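Local coordinates for exoglucanase A (Cellulomonas fimi, PDB 7CBD), which hydrolyses beta-1,4-glucosidic linkages of cellulose with inversion of configuration, releasing cellobiose, the work of the family 6 catalytic domain described here, at residues A115-Y120 with A167-Q172; D100-A105 with L151-T156; K217-T220 with A224-D227. One frame throughout, in Å; residues are numbered along the deposited sequence. Where two conformers were deposited one is given.

Contact 1: A115-Y120 with A167-Q172; sequences AGLARY and APYYRQ
L117 meets Y169 and Q172 where two neighbouring helices of the glycoside hydrolase family 6 alpha/beta barrel lie side by side. Helix 114-132 follows strand 87-93, and helix 161-182 comes after strand 141-146 and the short helix 153-156; the two strands are parallel partners, so the contact is a small instance of how successive beta-alpha units pack through their helices. Along 115-120, past A115 and G116, it is L117 that carries the contact. Its CB points at the second helix, and CG anti to the backbone N (chi1 179°) carries the branched end on toward Y169 and Q172. CB approaches the tyrosine ring obliquely, at 3.7 Å from CD1 of Y169, while the CD2 methyl lies in the plane of the same ring at its edge, 3.9 Å from that CD1. The same L117 CD2 methyl comes 3.4 Å from OE1 of Q172, the two side chains crossing at about a right angle; the glutamine was modelled in two conformers, so this approach is less certain. The CA atoms of L117 and Y169 are 6.5 Å apart, close enough for one leucine to span the interface. Three residues on, Y120 also starts toward the second helix, but its hydroxyl is hydrogen-bonded to E147. With CG anti to the carbonyl carbon (chi1 -57°), the Y169 ring reaches toward helix 114-132, where its OH is hydrogen-bonded to OD2 of D114, at the start of the leucine's own helix. Over one face of this ring, offset toward the rim, sits CG of P168, 4.1 Å above the plane.

Contact 2: D100-A105 with L151-T156; sequences DCFALA and LPNLTT
N153 meets C101 and F102 at close range. SG of C101 lies 3.5 Å from CB of N153 and 3.8 Å from its CG, a sulfur resting against the root of the amide. Farther along the amide, OD1 of N153 comes to 3.3 Å from CB of F102, whose ring, in one of its two modelled conformers, is turned 51° from the amide plane. A water lies between them, 3.2 Å from N153 OD1, and takes a weak bond from F102 N at 3.0 Å.

The next shell fixes each partner. SG of C101 is held by the disulfide to C163, which ties the 100-105 loop to helix 161-182, and a type I turn from D100 to A103 sets the direction of the loop. In the same conformer F102 turns its ring toward K397 in a cation-pi contact. The asparagine is gripped from both ends of its amide, OD1 by N157 and ND2 by D149 and the carbonyl of S150, which settles the rotation of the group. Behind it, T156 OG1 binds the carbonyl O of P152 at 2.8 Å, tilted 33° from the carbonyl plane, a side-chain bond that reinforces the weakly bonded 153-156 helix.

N153, held by N157, D149 and S150 and packed against a disulfide-linked loop, is probably a second-shell residue beside D149, the predicted proton donor of this family 6 cellulase.

Contact 3: K217-T220 with A224-D227; sequences KSTT and ASID
T219 and S225 join hydroxyl to hydroxyl across the connection that leads from the end of helix 202-218 to strand 228-231, an alpha-to-beta link of the family 6 barrel. The polar interaction is a short hydrogen bond: OG1 of T219 lies 2.7 Å from OG of S225, in one of the two conformers modelled for the serine, both residues being buried. Each hydroxyl has further company, T219 OG1 from the carbonyl of A216 in the last helical turn and S225 OG, weakly, from the carbonyl of G222. A valine in place of T219 would probably leave S225 OG without its hydroxyl mate and the carbonyl of A216 without this side-chain partner, slackening the tie between helix end and loop.

Packing accompanies the bond. The CG2 methyl of T219, set anti to the carbonyl carbon, lies 4.1 Å from S225 CB. Outside the pair, T219 rests on L178 of helix 161-182, while the carbonyl of S225 is bound by the side chain of N189, which brings the loop up to strand 187-192.

The third interaction is through solvent and holds for one modelled conformer each of S225 and T220: a water sits 2.7 Å from OG of S225 and 3.1 Å from OG1 of T220.

Helix 161-182 is the element common to all three sites: contact 1 uses one of its flanks, contact 2 is fastened to it by a disulfide, and contact 3 packs its threonine against it. Contacts 1 and 2 adjoin directly, for Y170 OH probably bonds to C101 N and L154 CD2 packs on A167. Contact 3 touches neither, its centre lying about 18 Å from that of contact 1 and 23 Å from that of contact 2. Chemistry follows place: the partly buried helix pair relies on apolar packing, the buried loop beside the predicted proton donor on sulfur, amide and water, and the buried helix-to-strand connection on paired hydroxyls.

Contact 1: A115-Y120 with A167-Q172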
loop_
_atom_site.group_PDB
_atom_site.type_symbol
_atom_site.label_atom_id
_atom_site.label_comp_id
_atom_site.label_asym_id
_atom_site.label_seq_id
_atom_site.Cartn_x
_atom_site.Cartn_y
_atom_site.Cartn_z
ATOM N N ALA A 115 -23.156 16.125 -1.206
ATOM C CA ALA A 115 -22.863 16.316 -2.624
ATOM C C ALA A 115 -21.611 15.549 -3.022
ATOM O O ALA A 115 -21.555 14.950 -4.103
ATOM C CB ALA A 115 -22.717 17.803 -2.934
ATOM N N GLY A 116 -20.596 15.553 -2.156
ATOM C CA GLY A 116 -19.403 14.773 -2.436
ATOM C C GLY A 116 -19.694 13.286 -2.515
ATOM O O GLY A 116 -19.193 12.586 -3.402
ATOM N N LEU A 117 -20.531 12.787 -1.602
ATOM C CA LEU A 117 -20.900 11.374 -1.636
ATOM C C LEU A 117 -21.700 11.032 -2.886
ATOM O O LEU A 117 -21.494 9.973 -3.483
ATOM C CB LEU A 117 -21.676 10.996 -0.377
ATOM C CG LEU A 117 -22.132 9.535 -0.302
ATOM C CD1 LEU A 117 -20.937 8.592 -0.176
ATOM C CD2 LEU A 117 -23.117 9.344 0.854
ATOM N N ALA A 118 -22.621 11.905 -3.295
ATOM C CA ALA A 118 -23.382 11.618 -4.510
ATOM C C ALA A 118 -22.456 11.525 -5.719
ATOM O O ALA A 118 -22.656 10.680 -6.600
ATOM C CB ALA A 118 -24.480 12.663 -4.710
ATOM N N ARG A 119 -21.422 12.367 -5.768
ATOM C CA ARG A 119 -20.457 12.299 -6.861
ATOM C C ARG A 119 -19.592 11.047 -6.763
ATOM O O ARG A 119 -19.262 10.429 -7.782
ATOM C CB ARG A 119 -19.579 13.547 -6.836
ATOM C CG ARG A 119 -18.790 13.797 -8.099
ATOM C CD ARG A 119 -18.464 15.277 -8.227
ATOM N NE ARG A 119 -19.036 16.029 -7.111
ATOM C CZ ARG A 119 -18.654 17.246 -6.732
ATOM N NH1 ARG A 119 -17.691 17.888 -7.380
ATOM N NH2 ARG A 119 -19.245 17.822 -5.697
ATOM N N TYR A 120 -19.201 10.667 -5.547
ATOM C CA TYR A 120 -18.460 9.421 -5.365
ATOM C C TYR A 120 -19.234 8.240 -5.939
ATOM O O TYR A 120 -18.678 7.399 -6.651
ATOM C CB TYR A 120 -18.208 9.197 -3.879
ATOM C CG TYR A 120 -17.411 7.949 -3.554
ATOM C CD1 TYR A 120 -16.034 7.904 -3.777
ATOM C CD2 TYR A 120 -18.023 6.832 -2.987
ATOM C CE1 TYR A 120 -15.291 6.783 -3.452
ATOM C CE2 TYR A 120 -17.284 5.693 -2.664
ATOM C CZ TYR A 120 -15.919 5.683 -2.896
ATOM O OH TYR A 120 -15.187 4.573 -2.572
ATOM N N ALA A 167 -16.561 10.601 8.723
ATOM C CA ALA A 167 -17.017 9.305 9.228
ATOM C C ALA A 167 -18.257 8.755 8.537
ATOM O O ALA A 167 -18.205 7.610 8.057
ATOM C CB ALA A 167 -17.160 9.336 10.757
ATOM N N PRO A 168 -19.381 9.471 8.452
ATOM C CA PRO A 168 -20.541 8.873 7.777
ATOM C C PRO A 168 -20.284 8.592 6.310
ATOM O O PRO A 168 -20.826 7.624 5.764
ATOM C CB PRO A 168 -21.652 9.910 7.989
ATOM C CG PRO A 168 -20.930 11.189 8.236
ATOM C CD PRO A 168 -19.690 10.814 8.979
ATOM N N TYR A 169 -19.433 9.388 5.664
ATOM C CA TYR A 169 -19.152 9.180 4.252
ATOM C C TYR A 169 -18.187 8.031 4.016
ATOM O O TYR A 169 -18.304 7.341 3.001
ATOM C CB TYR A 169 -18.667 10.484 3.622
ATOM C CG TYR A 169 -19.686 11.573 3.822
ATOM C CD1 TYR A 169 -20.920 11.505 3.192
ATOM C CD2 TYR A 169 -19.439 12.640 4.672
ATOM C CE1 TYR A 169 -21.871 12.480 3.381
ATOM C CE2 TYR A 169 -20.383 13.619 4.867
ATOM C CZ TYR A 169 -21.597 13.534 4.220
ATOM O OH TYR A 169 -22.543 14.507 4.413
ATOM N N TYR A 170 -17.247 7.790 4.933
ATOM C CA TYR A 170 -16.426 6.589 4.811
ATOM C C TYR A 170 -17.290 5.346 4.951
ATOM O O TYR A 170 -17.165 4.401 4.167
ATOM C CB TYR A 170 -15.324 6.564 5.870
ATOM C CG TYR A 170 -14.173 7.534 5.701
ATOM C CD1 TYR A 170 -13.097 7.482 6.573
ATOM C CD2 TYR A 170 -14.153 8.501 4.695
ATOM C CE1 TYR A 170 -12.033 8.359 6.469
ATOM C CE2 TYR A 170 -13.074 9.391 4.569
ATOM C CZ TYR A 170 -12.027 9.316 5.473
ATOM O OH TYR A 170 -10.959 10.188 5.406
ATOM N N ARG A 171 -18.188 5.333 5.936
ATOM C CA ARG A 171 -19.034 4.163 6.132
ATOM C C ARG A 171 -19.955 3.943 4.934
ATOM O O ARG A 171 -20.065 2.827 4.415
ATOM C CB ARG A 171 -19.837 4.313 7.420
ATOM C CG ARG A 171 -19.023 4.123 8.688
ATOM C CD ARG A 171 -19.960 4.233 9.871
ATOM N NE ARG A 171 -19.323 4.093 11.176
ATOM C CZ ARG A 171 -19.270 2.956 11.861
ATOM N NH1 ARG A 171 -19.777 1.839 11.350
ATOM N NH2 ARG A 171 -18.704 2.933 13.059
ATOM N N GLN A 172 -20.619 5.003 4.472
ATOM C CA GLN A 172 -21.571 4.843 3.377
ATOM C C GLN A 172 -20.859 4.646 2.044
ATOM O O GLN A 172 -21.331 3.885 1.189
ATOM C CB GLN A 172 -22.527 6.034 3.335
ATOM C CG GLN A 172 -23.368 6.168 4.604
ATOM C CD GLN A 172 -24.107 7.485 4.699
ATOM O OE1 GLN A 172 -24.486 8.072 3.685
ATOM N NE2 GLN A 172 -24.320 7.957 5.924
#

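Contact 2: D100-A105 with L151-T156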
loop_
_atom_site.group_PDB
_atom_site.type_symbol
_atom_site.label_atom_id
_atom_site.label_comp_id
_atom_site.label_asym_id
_atom_site.label_seq_id
_atom_site.Cartn_x
_atom_site.Cartn_y
_atom_site.Cartn_z
ATOM N N ASP A 100 -8.504 10.864 3.352
ATOM C CA ASP A 100 -7.310 11.138 4.157
ATOM C C ASP A 100 -7.586 12.211 5.213
ATOM O O ASP A 100 -6.909 13.235 5.286
ATOM C CB ASP A 100 -6.118 11.532 3.277
ATOM C CG ASP A 100 -5.934 10.606 2.097
ATOM O OD1 ASP A 100 -5.570 9.430 2.300
ATOM O OD2 ASP A 100 -6.162 11.048 0.956
ATOM N N CYS A 101 -8.593 11.949 6.050
ATOM C CA CYS A 101 -9.113 12.995 6.928
ATOM C C CYS A 101 -8.120 13.461 7.986
ATOM O O CYS A 101 -8.262 14.581 8.488
ATOM C CB CYS A 101 -10.418 12.552 7.582
ATOM S SG CYS A 101 -10.285 11.091 8.641
ATOM N N PHE A 102 -7.270 12.587 8.392
ATOM C CA PHE A 102 -6.115 12.961 9.339
ATOM C C PHE A 102 -4.959 13.887 8.714
ATOM O O PHE A 102 -4.179 14.330 9.491
ATOM C CB PHE A 102 -5.502 11.646 9.843
ATOM C CG PHE A 102 -4.636 11.774 11.068
ATOM C CD1 PHE A 102 -4.996 12.598 12.120
ATOM C CD2 PHE A 102 -3.476 11.022 11.181
ATOM C CE1 PHE A 102 -4.201 12.689 13.247
ATOM C CE2 PHE A 102 -2.681 11.105 12.305
ATOM C CZ PHE A 102 -3.049 11.935 13.341
ATOM N N ALA A 103 -4.895 14.068 7.408
ATOM C CA ALA A 103 -3.928 14.925 6.814
ATOM C C ALA A 103 -4.304 16.352 7.146
ATOM O O ALA A 103 -5.418 16.722 7.135
ATOM C CB ALA A 103 -3.913 14.669 5.340
ATOM N N LEU A 104 -3.337 17.180 7.500
ATOM C CA LEU A 104 -3.716 18.593 7.782
ATOM C C LEU A 104 -3.516 19.319 6.437
ATOM O O LEU A 104 -2.543 20.006 6.219
ATOM C CB LEU A 104 -2.992 19.145 9.024
ATOM N N ALA A 105 -4.509 19.139 5.591
ATOM C CA ALA A 105 -4.646 19.529 4.212
ATOM C C ALA A 105 -5.929 18.869 3.722
ATOM O O ALA A 105 -6.398 17.881 4.320
ATOM C CB ALA A 105 -3.551 18.940 3.386
ATOM N N LEU A 151 -11.106 3.803 6.821
ATOM C CA LEU A 151 -11.893 3.433 7.998
ATOM C C LEU A 151 -11.149 3.495 9.327
ATOM O O LEU A 151 -11.761 3.928 10.320
ATOM C CB LEU A 151 -12.573 2.073 7.796
ATOM C CG LEU A 151 -13.690 2.073 6.754
ATOM C CD1 LEU A 151 -14.047 0.647 6.361
ATOM C CD2 LEU A 151 -14.925 2.796 7.267
ATOM N N PRO A 152 -9.886 3.076 9.441
ATOM C CA PRO A 152 -9.224 3.130 10.754
ATOM C C PRO A 152 -9.015 4.537 11.296
ATOM O O PRO A 152 -8.713 4.676 12.488
ATOM C CB PRO A 152 -7.891 2.418 10.510
ATOM C CG PRO A 152 -8.153 1.520 9.324
ATOM C CD PRO A 152 -9.072 2.330 8.459
ATOM N N ASN A 153 -9.156 5.579 10.472
ATOM C CA ASN A 153 -9.160 6.930 11.023
ATOM C C ASN A 153 -10.315 7.125 11.989
ATOM O O ASN A 153 -10.239 7.979 12.877
ATOM C CB ASN A 153 -9.285 7.956 9.901
ATOM C CG ASN A 153 -8.012 8.122 9.126
ATOM O OD1 ASN A 153 -7.040 8.683 9.630
ATOM N ND2 ASN A 153 -8.002 7.631 7.894
ATOM N N LEU A 154 -11.390 6.349 11.837
ATOM C CA LEU A 154 -12.584 6.562 12.641
ATOM C C LEU A 154 -12.440 6.037 14.061
ATOM O O LEU A 154 -13.257 6.391 14.920
ATOM C CB LEU A 154 -13.812 5.960 11.943
ATOM C CG LEU A 154 -14.013 6.386 10.479
ATOM C CD1 LEU A 154 -15.350 5.873 9.963
ATOM C CD2 LEU A 154 -13.880 7.896 10.274
ATOM N N THR A 155 -11.422 5.215 14.328
ATOM C CA THR A 155 -11.177 4.680 15.660
ATOM C C THR A 155 -9.869 5.154 16.275
ATOM O O THR A 155 -9.608 4.845 17.443
ATOM C CB THR A 155 -11.147 3.150 15.606
ATOM O OG1 THR A 155 -10.269 2.752 14.545
ATOM C CG2 THR A 155 -12.539 2.593 15.350
ATOM N N THR A 156 -9.036 5.867 15.531
ATOM C CA THR A 156 -7.782 6.390 16.044
ATOM C C THR A 156 -7.662 7.900 15.938
ATOM O O THR A 156 -6.968 8.510 16.754
ATOM C CB THR A 156 -6.601 5.778 15.281
ATOM O OG1 THR A 156 -6.729 6.078 13.884
ATOM C CG2 THR A 156 -6.537 4.266 15.492
HETATM O O HOH W 1 -5.845 10.287 7.151
#

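Contact 3: K217-T220 with A224-D227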
loop_
_atom_site.group_PDB
_atom_site.type_symbol
_atom_site.label_atom_id
_atom_site.label_comp_id
_atom_site.label_asym_id
_atom_site.label_seq_id
_atom_site.Cartn_x
_atom_site.Cartn_y
_atom_site.Cartn_z
ATOM N N LYS A 217 -21.485 -6.001 7.775
ATOM C CA LYS A 217 -22.889 -6.288 8.039
ATOM C C LYS A 217 -23.826 -5.258 7.415
ATOM O O LYS A 217 -25.010 -5.557 7.222
ATOM C CB LYS A 217 -23.125 -6.440 9.543
ATOM C CG LYS A 217 -22.530 -7.727 10.099
ATOM C CD LYS A 217 -22.742 -7.871 11.596
ATOM C CE LYS A 217 -21.831 -6.951 12.374
ATOM N NZ LYS A 217 -21.827 -7.310 13.816
ATOM N N SER A 218 -23.323 -4.064 7.075
ATOM C CA SER A 218 -24.131 -3.048 6.407
ATOM C C SER A 218 -24.279 -3.292 4.909
ATOM O O SER A 218 -25.149 -2.680 4.284
ATOM C CB SER A 218 -23.537 -1.651 6.623
ATOM O OG SER A 218 -22.411 -1.432 5.774
ATOM N N THR A 219 -23.452 -4.149 4.319
ATOM C CA THR A 219 -23.543 -4.401 2.888
ATOM C C THR A 219 -24.686 -5.374 2.593
ATOM O O THR A 219 -25.181 -6.078 3.476
ATOM C CB THR A 219 -22.220 -4.959 2.344
ATOM O OG1 THR A 219 -22.015 -6.286 2.846
ATOM C CG2 THR A 219 -21.036 -4.065 2.722
ATOM N N THR A 220 -25.113 -5.422 1.329
ATOM C CA THR A 220 -26.212 -6.332 1.009
ATOM C C THR A 220 -25.793 -7.796 1.116
ATOM O O THR A 220 -26.616 -8.647 1.472
ATOM C CB THR A 220 -26.812 -6.038 -0.368
ATOM O OG1 THR A 220 -25.803 -6.188 -1.368
ATOM C CG2 THR A 220 -27.377 -4.630 -0.426
ATOM N N ALA A 224 -19.700 -11.796 2.930
ATOM C CA ALA A 224 -19.221 -12.187 1.606
ATOM C C ALA A 224 -18.738 -11.005 0.770
ATOM O O ALA A 224 -18.032 -11.210 -0.226
ATOM C CB ALA A 224 -20.321 -12.931 0.851
ATOM N N SER A 225 -19.111 -9.778 1.139
ATOM C CA SER A 225 -18.707 -8.607 0.362
ATOM C C SER A 225 -17.210 -8.366 0.393
ATOM O O SER A 225 -16.687 -7.702 -0.510
ATOM C CB SER A 225 -19.400 -7.360 0.898
ATOM O OG SER A 225 -20.802 -7.471 0.769
ATOM N N ILE A 226 -16.523 -8.854 1.420
ATOM C CA ILE A 226 -15.106 -8.590 1.627
ATOM C C ILE A 226 -14.352 -9.904 1.506
ATOM O O ILE A 226 -14.522 -10.807 2.333
ATOM C CB ILE A 226 -14.862 -7.933 2.995
ATOM C CG1 ILE A 226 -15.576 -6.581 3.074
ATOM C CG2 ILE A 226 -13.378 -7.772 3.254
ATOM C CD1 ILE A 226 -15.641 -5.996 4.472
ATOM N N ASP A 227 -13.499 -10.002 0.489
ATOM C CA ASP A 227 -12.744 -11.231 0.271
ATOM C C ASP A 227 -11.510 -11.328 1.155
ATOM O O ASP A 227 -11.086 -12.437 1.507
ATOM C CB ASP A 227 -12.354 -11.319 -1.197
ATOM C CG ASP A 227 -13.559 -11.489 -2.083
ATOM O OD1 ASP A 227 -14.113 -12.608 -2.135
ATOM O OD2 ASP A 227 -13.969 -10.497 -2.707
HETATM O O HOH W 2 -22.734 -6.468 -0.894
#